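Local coordinates for putative molybdenum cofactor biosynthesis protein (Corynebacterium diphtheriae, PDB 2G2C), which probably takes part in molybdenum cofactor biosynthesis through a probable molybdopterin-binding domain, though its exact function is not established, at residues I6-I11 against A70-T75; L45-V50 against L66-R71. All blocks are in the same frame, centred on the assembly; numbering follows the deposited sequence. Where two conformers were deposited one is given.

How the contacts relate
Both contacts involve the run of parallel strands in the mixed sheet and end on the same piece of chain, sharing A70 and R71; their centres lie about 5 Å apart. Contact 1 pairs strand 5-13 with strand 72-76, while contact 2 sets the neighbouring edge strand 42-51 against the turn that leads from helix 55-67 into strand 72-76. Strand 5-13 joins them, since S8 O lies 2.8 Å from I46 N and I10 O lies 3.0 Å from V49 N, both probable hydrogen bonds. I73 CD1 packs on L66 CD2 at 3.6 Å. The side chain of T75, in contact 1, is about 8 Å from the bound sodium ion.

Contact 1. Residues I6-I11 against A70-T75; sequences IKSAII and ARFIIT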
ATOM      1  N   ILE A   6       9.921  -9.417  -5.724  1.00 22.35           N
ATOM      2  CA  ILE A   6       9.498  -8.037  -5.577  1.00 19.36           C
ATOM      3  C   ILE A   6       9.729  -7.637  -4.123  1.00 16.50           C
ATOM      4  O   ILE A   6       9.043  -8.130  -3.217  1.00 16.05           O
ATOM      5  CB  ILE A   6       8.000  -7.866  -5.958  1.00 19.50           C
ATOM      6  CG1 ILE A   6       7.736  -8.322  -7.410  1.00 20.67           C
ATOM      7  CG2 ILE A   6       7.537  -6.420  -5.698  1.00 20.45           C
ATOM      8  CD1 ILE A   6       6.231  -8.353  -7.809  1.00 24.17           C
ATOM      9  N   LYS A   7      10.716  -6.776  -3.895  1.00 15.10           N
ATOM     10  CA  LYS A   7      10.977  -6.292  -2.545  0.50 14.91           C
ATOM     11  C   LYS A   7       9.787  -5.466  -2.089  1.00 14.12           C
ATOM     12  O   LYS A   7       9.401  -4.484  -2.741  1.00 13.36           O
ATOM     13  CB  LYS A   7      12.280  -5.488  -2.465  0.50 15.13           C
ATOM     14  CG  LYS A   7      13.540  -6.333  -2.320  0.50 17.64           C
ATOM     15  CD  LYS A   7      13.881  -7.043  -3.607  0.50 22.30           C
ATOM     16  CE  LYS A   7      15.129  -7.896  -3.438  0.50 20.42           C
ATOM     17  NZ  LYS A   7      15.016  -9.124  -4.264  0.50 29.16           N
ATOM     18  N   SER A   8       9.213  -5.878  -0.964  1.00 13.34           N
ATOM     19  CA  SER A   8       7.923  -5.349  -0.524  1.00 12.69           C
ATOM     20  C   SER A   8       7.938  -4.815   0.882  1.00 12.36           C
ATOM     21  O   SER A   8       8.685  -5.307   1.737  1.00 12.89           O
ATOM     22  CB  SER A   8       6.797  -6.387  -0.654  1.00 13.96           C
ATOM     23  OG  SER A   8       6.750  -6.926  -1.969  1.00 15.12           O
ATOM     24  N   ALA A   9       7.071  -3.842   1.134  1.00 11.20           N
ATOM     25  CA  ALA A   9       6.904  -3.297   2.489  1.00 11.35           C
ATOM     26  C   ALA A   9       5.450  -3.162   2.823  1.00 11.90           C
ATOM     27  O   ALA A   9       4.617  -2.754   1.968  1.00 12.51           O
ATOM     28  CB  ALA A   9       7.606  -1.925   2.650  1.00 11.89           C
ATOM     29  N   ILE A  10       5.143  -3.466   4.073  1.00 11.06           N
ATOM     30  CA  ILE A  10       3.787  -3.241   4.592  1.00 11.35           C
ATOM     31  C   ILE A  10       3.810  -2.128   5.636  1.00 12.21           C
ATOM     32  O   ILE A  10       4.714  -2.110   6.516  1.00 12.09           O
ATOM     33  CB  ILE A  10       3.203  -4.539   5.212  1.00 11.33           C
ATOM     34  CG1 ILE A  10       3.031  -5.606   4.100  1.00 10.58           C
ATOM     35  CG2 ILE A  10       1.934  -4.229   6.075  1.00 11.61           C
ATOM     36  CD1 ILE A  10       2.742  -7.011   4.607  1.00 11.82           C
ATOM     37  N   ILE A  11       2.837  -1.222   5.535  1.00 10.41           N
ATOM     38  CA  ILE A  11       2.710  -0.123   6.516  1.00 10.84           C
ATOM     39  C   ILE A  11       1.284  -0.095   7.024  1.00 11.01           C
ATOM     40  O   ILE A  11       0.354   0.222   6.271  1.00 11.50           O
ATOM     41  CB  ILE A  11       3.056   1.246   5.873  1.00 10.31           C
ATOM     42  CG1 ILE A  11       4.508   1.199   5.367  1.00 12.51           C
ATOM     43  CG2 ILE A  11       2.805   2.367   6.865  1.00 11.75           C
ATOM     44  CD1 ILE A  11       4.888   2.355   4.385  1.00 12.15           C
ATOM     45  N   ALA A  70      12.371  -1.039  -1.284  1.00 12.19           N
ATOM     46  CA  ALA A  70      11.055  -1.628  -1.618  1.00 11.70           C
ATOM     47  C   ALA A  70      10.522  -1.092  -2.945  1.00 12.28           C
ATOM     48  O   ALA A  70      10.569   0.120  -3.221  1.00 12.85           O
ATOM     49  CB  ALA A  70      10.069  -1.337  -0.517  1.00 11.64           C
ATOM     50  N   ARG A  71      10.060  -2.034  -3.762  1.00 11.27           N
ATOM     51  CA  ARG A  71       9.415  -1.662  -5.027  1.00 11.51           C
ATOM     52  C   ARG A  71       7.891  -1.868  -5.011  1.00 12.00           C
ATOM     53  O   ARG A  71       7.213  -1.494  -5.943  1.00 11.38           O
ATOM     54  CB  ARG A  71      10.071  -2.336  -6.234  1.00 12.90           C
ATOM     55  CG  ARG A  71      11.524  -1.852  -6.417  1.00 13.13           C
ATOM     56  CD  ARG A  71      12.035  -2.282  -7.771  1.00 13.36           C
ATOM     57  NE  ARG A  71      11.288  -1.682  -8.878  1.00 13.10           N
ATOM     58  CZ  ARG A  71      11.144  -2.232 -10.085  1.00 13.39           C
ATOM     59  NH1 ARG A  71      11.751  -3.406 -10.385  1.00 13.96           N
ATOM     60  NH2 ARG A  71      10.392  -1.598 -10.999  1.00 14.56           N
ATOM     61  N   PHE A  72       7.381  -2.461  -3.924  1.00 10.83           N
ATOM     62  CA  PHE A  72       5.940  -2.609  -3.749  1.00 10.80           C
ATOM     63  C   PHE A  72       5.681  -2.254  -2.307  1.00 11.67           C
ATOM     64  O   PHE A  72       6.267  -2.865  -1.411  1.00 11.53           O
ATOM     65  CB  PHE A  72       5.478  -4.043  -4.051  1.00 10.98           C
ATOM     66  CG  PHE A  72       4.024  -4.261  -3.758  1.00 12.97           C
ATOM     67  CD1 PHE A  72       3.059  -3.470  -4.357  1.00 14.18           C
ATOM     68  CD2 PHE A  72       3.599  -5.230  -2.853  1.00 16.52           C
ATOM     69  CE1 PHE A  72       1.689  -3.647  -4.080  1.00 13.92           C
ATOM     70  CE2 PHE A  72       2.218  -5.395  -2.570  1.00 18.47           C
ATOM     71  CZ  PHE A  72       1.284  -4.625  -3.191  1.00 14.53           C
ATOM     72  N   ILE A  73       4.872  -1.222  -2.085  1.00 10.26           N
ATOM     73  CA  ILE A  73       4.541  -0.781  -0.749  1.00 10.72           C
ATOM     74  C   ILE A  73       3.051  -0.787  -0.643  1.00 11.31           C
ATOM     75  O   ILE A  73       2.373  -0.164  -1.478  1.00 10.94           O
ATOM     76  CB  ILE A  73       5.068   0.664  -0.508  1.00 10.62           C
ATOM     77  CG1 ILE A  73       6.600   0.678  -0.620  1.00 11.75           C
ATOM     78  CG2 ILE A  73       4.587   1.174   0.854  1.00 11.72           C
ATOM     79  CD1 ILE A  73       7.258   2.075  -0.515  1.00 12.31           C
ATOM     80  N   ILE A  74       2.529  -1.503   0.355  1.00 10.62           N
ATOM     81  CA  ILE A  74       1.072  -1.505   0.561  1.00 10.52           C
ATOM     82  C   ILE A  74       0.798  -0.963   1.973  1.00 11.29           C
ATOM     83  O   ILE A  74       1.419  -1.404   2.933  1.00 10.96           O
ATOM     84  CB  ILE A  74       0.447  -2.887   0.299  1.00 11.15           C
ATOM     85  CG1 ILE A  74      -1.102  -2.788   0.423  1.00 12.74           C
ATOM     86  CG2 ILE A  74       1.038  -3.932   1.212  1.00 13.26           C
ATOM     87  CD1 ILE A  74      -1.867  -3.827  -0.416  1.00 14.97           C
ATOM     88  N   THR A  75      -0.095   0.026   2.057  1.00 10.95           N
ATOM     89  CA  THR A  75      -0.502   0.590   3.343  1.00 11.26           C
ATOM     90  C   THR A  75      -1.911   0.061   3.651  1.00 11.76           C
ATOM     91  O   THR A  75      -2.688  -0.276   2.738  1.00 11.36           O
ATOM     92  CB  THR A  75      -0.540   2.137   3.324  1.00 12.14           C
ATOM     93  OG1 THR A  75      -1.536   2.617   2.397  1.00 12.43           O
ATOM     94  CG2 THR A  75       0.839   2.700   2.901  1.00 11.92           C
TER
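S8 and F72 sit side by side on one face of two neighbouring parallel strands, 6-11 and 72-75, in the central sheet of the α/β MoCF_biosynth fold. The short axes run 18° apart and 4.7 Å from each other at closest approach. F72 turns its ring away from strand 6-11, CG being anti to the backbone N (chi1 175°), and S8 OG comes to the ring edge, near its plane, 3.7 Å from CD2. The same hydroxyl donates to I6 O from above the carbonyl plane, which fixes its rotation. I6 CG2 touches F72 CB at 3.5 Å, the two side chains meeting at a slant. Further along this face, I10 and I74 lie side by side and point the same way; the near branch, I74 CG2, meets I10 CG1 at 3.9 Å, and L30 of helix 26-34 packs on both residues.

A9, I11, I73 and T75 occupy the other face, where helix 55-67 packs. I11 reaches back along the strands to set CD1 against I73 CG2 at 3.7 Å, its CG1 placed beside the backbone N. T75 brings its methyl CG2 to I11 CB, while its OG1 is hydrogen-bonded to N138. Between the two layers of side chains, A9 is gripped through both its amide and its carbonyl: A9 N donates to F72 O, and I74 N donates to A9 O in a nearly straight bond. I11 N continues the ladder to I74 O. Where strand 72-75 begins, K7 O accepts two bonds, from F72 N in the carbonyl plane at 3.1 Å and from R71 N, tilted 29° from that plane, at 2.7 Å.

Contact 2. Residues L45-V50 against L66-R71; sequences LISEVV and LKQGAR
I46, on strand 45-50, projects over the turn that ends helix 55-67, with a CA-CA separation of 7.2 Å from A70, the nearest pairing of the two backbones. In this turn G69 has positive phi (100°) and completes a Schellman motif, its N bonded to L66 O at 3.0 Å. The I46 side chain reaches the turn end-on through CD1. Its chi1 of 73° places CG1 between the backbone N and the carbonyl carbon, and the near-extended chi2 then carries CD1 onward to the helix end. There CD1 lies 3.5 Å from Q68 O and 3.7 Å from A70 N, so the methyl rests largely on backbone; Q68 CB and the A70 methyl lie a little farther off.

Beside this apolar touch runs a bridge of water. Q68, extended beyond CG, runs alongside strand 45-50 and turns OE1 to it, where OE1 accepts from two waters. One donates to OE1 at 3.1 Å and also, weakly, to I46 O. The other is 2.7 Å from S47 OG and makes a weak bond to Q68 OE1. Each bridge has one weak link, so solvent joins the exposed Q68 to the strand only loosely; the nearest direct approach of S47 is CB, 4.2 Å from Q68 OE1. The contact joins an edge strand to the Schellman-capped helix end in the β-α-β crossover from strand 42-51 through helix 55-67 to strand 72-76, which passes over strand 5-13 in the α/β fold of MoCF_biosynth domains.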
ATOM      1  N   LEU A  45       9.123  -9.745   1.592  1.00 17.37           N
ATOM      2  CA  LEU A  45       8.796  -8.709   2.579  1.00 16.76           C
ATOM      3  C   LEU A  45      10.042  -8.221   3.318  1.00 17.45           C
ATOM      4  O   LEU A  45      10.573  -8.938   4.186  1.00 19.65           O
ATOM      5  CB  LEU A  45       7.755  -9.210   3.580  1.00 16.95           C
ATOM      6  CG  LEU A  45       7.185  -8.168   4.543  1.00 20.11           C
ATOM      7  CD1 LEU A  45       6.341  -7.150   3.791  1.00 18.01           C
ATOM      8  CD2 LEU A  45       6.340  -8.900   5.544  1.00 19.06           C
ATOM      9  N   ILE A  46      10.518  -7.030   2.977  1.00 16.30           N
ATOM     10  CA  ILE A  46      11.739  -6.514   3.599  1.00 16.19           C
ATOM     11  C   ILE A  46      11.492  -5.686   4.841  1.00 15.86           C
ATOM     12  O   ILE A  46      12.410  -5.454   5.631  1.00 16.28           O
ATOM     13  CB  ILE A  46      12.612  -5.772   2.577  1.00 16.73           C
ATOM     14  CG1 ILE A  46      11.986  -4.419   2.209  1.00 17.31           C
ATOM     15  CG2 ILE A  46      12.875  -6.714   1.368  1.00 16.45           C
ATOM     16  CD1 ILE A  46      12.942  -3.471   1.431  1.00 20.85           C
ATOM     17  N   SER A  47      10.240  -5.264   5.027  1.00 14.13           N
ATOM     18  CA  SER A  47       9.869  -4.369   6.115  0.50 13.56           C
ATOM     19  C   SER A  47       8.381  -4.508   6.416  1.00 13.59           C
ATOM     20  O   SER A  47       7.598  -4.577   5.474  1.00 13.48           O
ATOM     21  CB  SER A  47      10.166  -2.925   5.689  0.50 14.01           C
ATOM     22  OG  SER A  47       9.762  -1.995   6.673  0.50 13.17           O
ATOM     23  N   GLU A  48       8.018  -4.524   7.693  1.00 13.63           N
ATOM     24  CA  GLU A  48       6.620  -4.275   8.079  1.00 14.00           C
ATOM     25  C   GLU A  48       6.629  -3.416   9.312  1.00 14.10           C
ATOM     26  O   GLU A  48       7.451  -3.611  10.220  1.00 15.25           O
ATOM     27  CB  GLU A  48       5.819  -5.555   8.304  1.00 15.40           C
ATOM     28  CG  GLU A  48       6.378  -6.451   9.393  1.00 16.07           C
ATOM     29  CD  GLU A  48       5.939  -6.087  10.819  1.00 18.30           C
ATOM     30  OE1 GLU A  48       6.541  -6.660  11.757  1.00 21.47           O
ATOM     31  OE2 GLU A  48       5.022  -5.251  11.030  1.00 18.92           O
ATOM     32  N   VAL A  49       5.767  -2.405   9.320  1.00 13.74           N
ATOM     33  CA  VAL A  49       5.667  -1.502  10.456  1.00 13.55           C
ATOM     34  C   VAL A  49       4.210  -1.156  10.730  1.00 13.84           C
ATOM     35  O   VAL A  49       3.335  -1.359   9.870  1.00 12.46           O
ATOM     36  CB  VAL A  49       6.496  -0.184  10.237  1.00 13.57           C
ATOM     37  CG1 VAL A  49       7.948  -0.511   9.875  1.00 15.96           C
ATOM     38  CG2 VAL A  49       5.880   0.636   9.107  1.00 15.13           C
ATOM     39  N   VAL A  50       3.960  -0.672  11.949  1.00 13.37           N
ATOM     40  CA  VAL A  50       2.704  -0.053  12.313  1.00 13.39           C
ATOM     41  C   VAL A  50       3.064   1.381  12.694  1.00 14.45           C
ATOM     42  O   VAL A  50       4.027   1.615  13.471  1.00 14.14           O
ATOM     43  CB  VAL A  50       2.048  -0.747  13.532  1.00 13.53           C
ATOM     44  CG1 VAL A  50       0.775   0.029  13.929  1.00 14.29           C
ATOM     45  CG2 VAL A  50       1.777  -2.211  13.211  1.00 14.08           C
ATOM     46  N   LEU A  66      11.088   3.038   0.704  1.00 12.20           N
ATOM     47  CA  LEU A  66      11.686   3.296  -0.612  1.00 11.69           C
ATOM     48  C   LEU A  66      13.226   3.292  -0.517  1.00 12.13           C
ATOM     49  O   LEU A  66      13.877   2.766  -1.388  1.00 14.71           O
ATOM     50  CB  LEU A  66      11.200   4.623  -1.181  1.00 11.91           C
ATOM     51  CG  LEU A  66       9.709   4.632  -1.560  1.00 10.49           C
ATOM     52  CD1 LEU A  66       9.287   6.093  -1.774  1.00 13.01           C
ATOM     53  CD2 LEU A  66       9.411   3.828  -2.827  1.00 12.91           C
ATOM     54  N   LYS A  67      13.772   3.934   0.506  1.00 13.89           N
ATOM     55  CA  LYS A  67      15.237   3.990   0.707  1.00 15.57           C
ATOM     56  C   LYS A  67      15.817   2.592   0.865  1.00 15.46           C
ATOM     57  O   LYS A  67      16.950   2.293   0.422  1.00 16.61           O
ATOM     58  CB  LYS A  67      15.551   4.829   1.937  1.00 17.13           C
ATOM     59  CG  LYS A  67      15.527   6.332   1.669  1.00 20.44           C
ATOM     60  CD  LYS A  67      15.841   7.172   2.917  1.00 25.22           C
ATOM     61  CE  LYS A  67      17.055   6.699   3.663  1.00 31.44           C
ATOM     62  NZ  LYS A  67      17.306   7.634   4.814  1.00 30.04           N
ATOM     63  N   GLN A  68      15.037   1.723   1.520  1.00 14.99           N
ATOM     64  CA  GLN A  68      15.500   0.347   1.770  1.00 16.28           C
ATOM     65  C   GLN A  68      15.379  -0.527   0.523  1.00 15.75           C
ATOM     66  O   GLN A  68      15.825  -1.691   0.517  1.00 17.51           O
ATOM     67  CB  GLN A  68      14.760  -0.242   2.960  1.00 17.22           C
ATOM     68  CG  GLN A  68      15.107   0.554   4.237  1.00 21.68           C
ATOM     69  CD  GLN A  68      14.637  -0.050   5.543  1.00 31.03           C
ATOM     70  OE1 GLN A  68      13.972  -1.096   5.579  1.00 31.66           O
ATOM     71  NE2 GLN A  68      14.988   0.625   6.649  1.00 31.18           N
ATOM     72  N   GLY A  69      14.820   0.037  -0.544  1.00 14.36           N
ATOM     73  CA  GLY A  69      14.746  -0.664  -1.814  1.00 14.84           C
ATOM     74  C   GLY A  69      13.392  -1.302  -2.113  1.00 13.61           C
ATOM     75  O   GLY A  69      13.274  -2.075  -3.078  1.00 14.72           O
ATOM     76  N   ALA A  70      12.371  -1.039  -1.284  1.00 12.19           N
ATOM     77  CA  ALA A  70      11.055  -1.628  -1.618  1.00 11.70           C
ATOM     78  C   ALA A  70      10.522  -1.092  -2.945  1.00 12.28           C
ATOM     79  O   ALA A  70      10.569   0.120  -3.221  1.00 12.85           O
ATOM     80  CB  ALA A  70      10.069  -1.337  -0.517  1.00 11.64           C
ATOM     81  N   ARG A  71      10.060  -2.034  -3.762  1.00 11.27           N
ATOM     82  CA  ARG A  71       9.415  -1.662  -5.027  1.00 11.51           C
ATOM     83  C   ARG A  71       7.891  -1.868  -5.011  1.00 12.00           C
ATOM     84  O   ARG A  71       7.213  -1.494  -5.943  1.00 11.38           O
ATOM     85  CB  ARG A  71      10.071  -2.336  -6.234  1.00 12.90           C
ATOM     86  CG  ARG A  71      11.524  -1.852  -6.417  1.00 13.13           C
ATOM     87  CD  ARG A  71      12.035  -2.282  -7.771  1.00 13.36           C
ATOM     88  NE  ARG A  71      11.288  -1.682  -8.878  1.00 13.10           N
ATOM     89  CZ  ARG A  71      11.144  -2.232 -10.085  1.00 13.39           C
ATOM     90  NH1 ARG A  71      11.751  -3.406 -10.385  1.00 13.96           N
ATOM     91  NH2 ARG A  71      10.392  -1.598 -10.999  1.00 14.56           N
TER
HETATM   92  O   HOH W   1      13.285  -3.007   7.899  1.00 39.84           O
HETATM   93  O   HOH W   2      11.003   0.255   5.799  1.00 25.61           O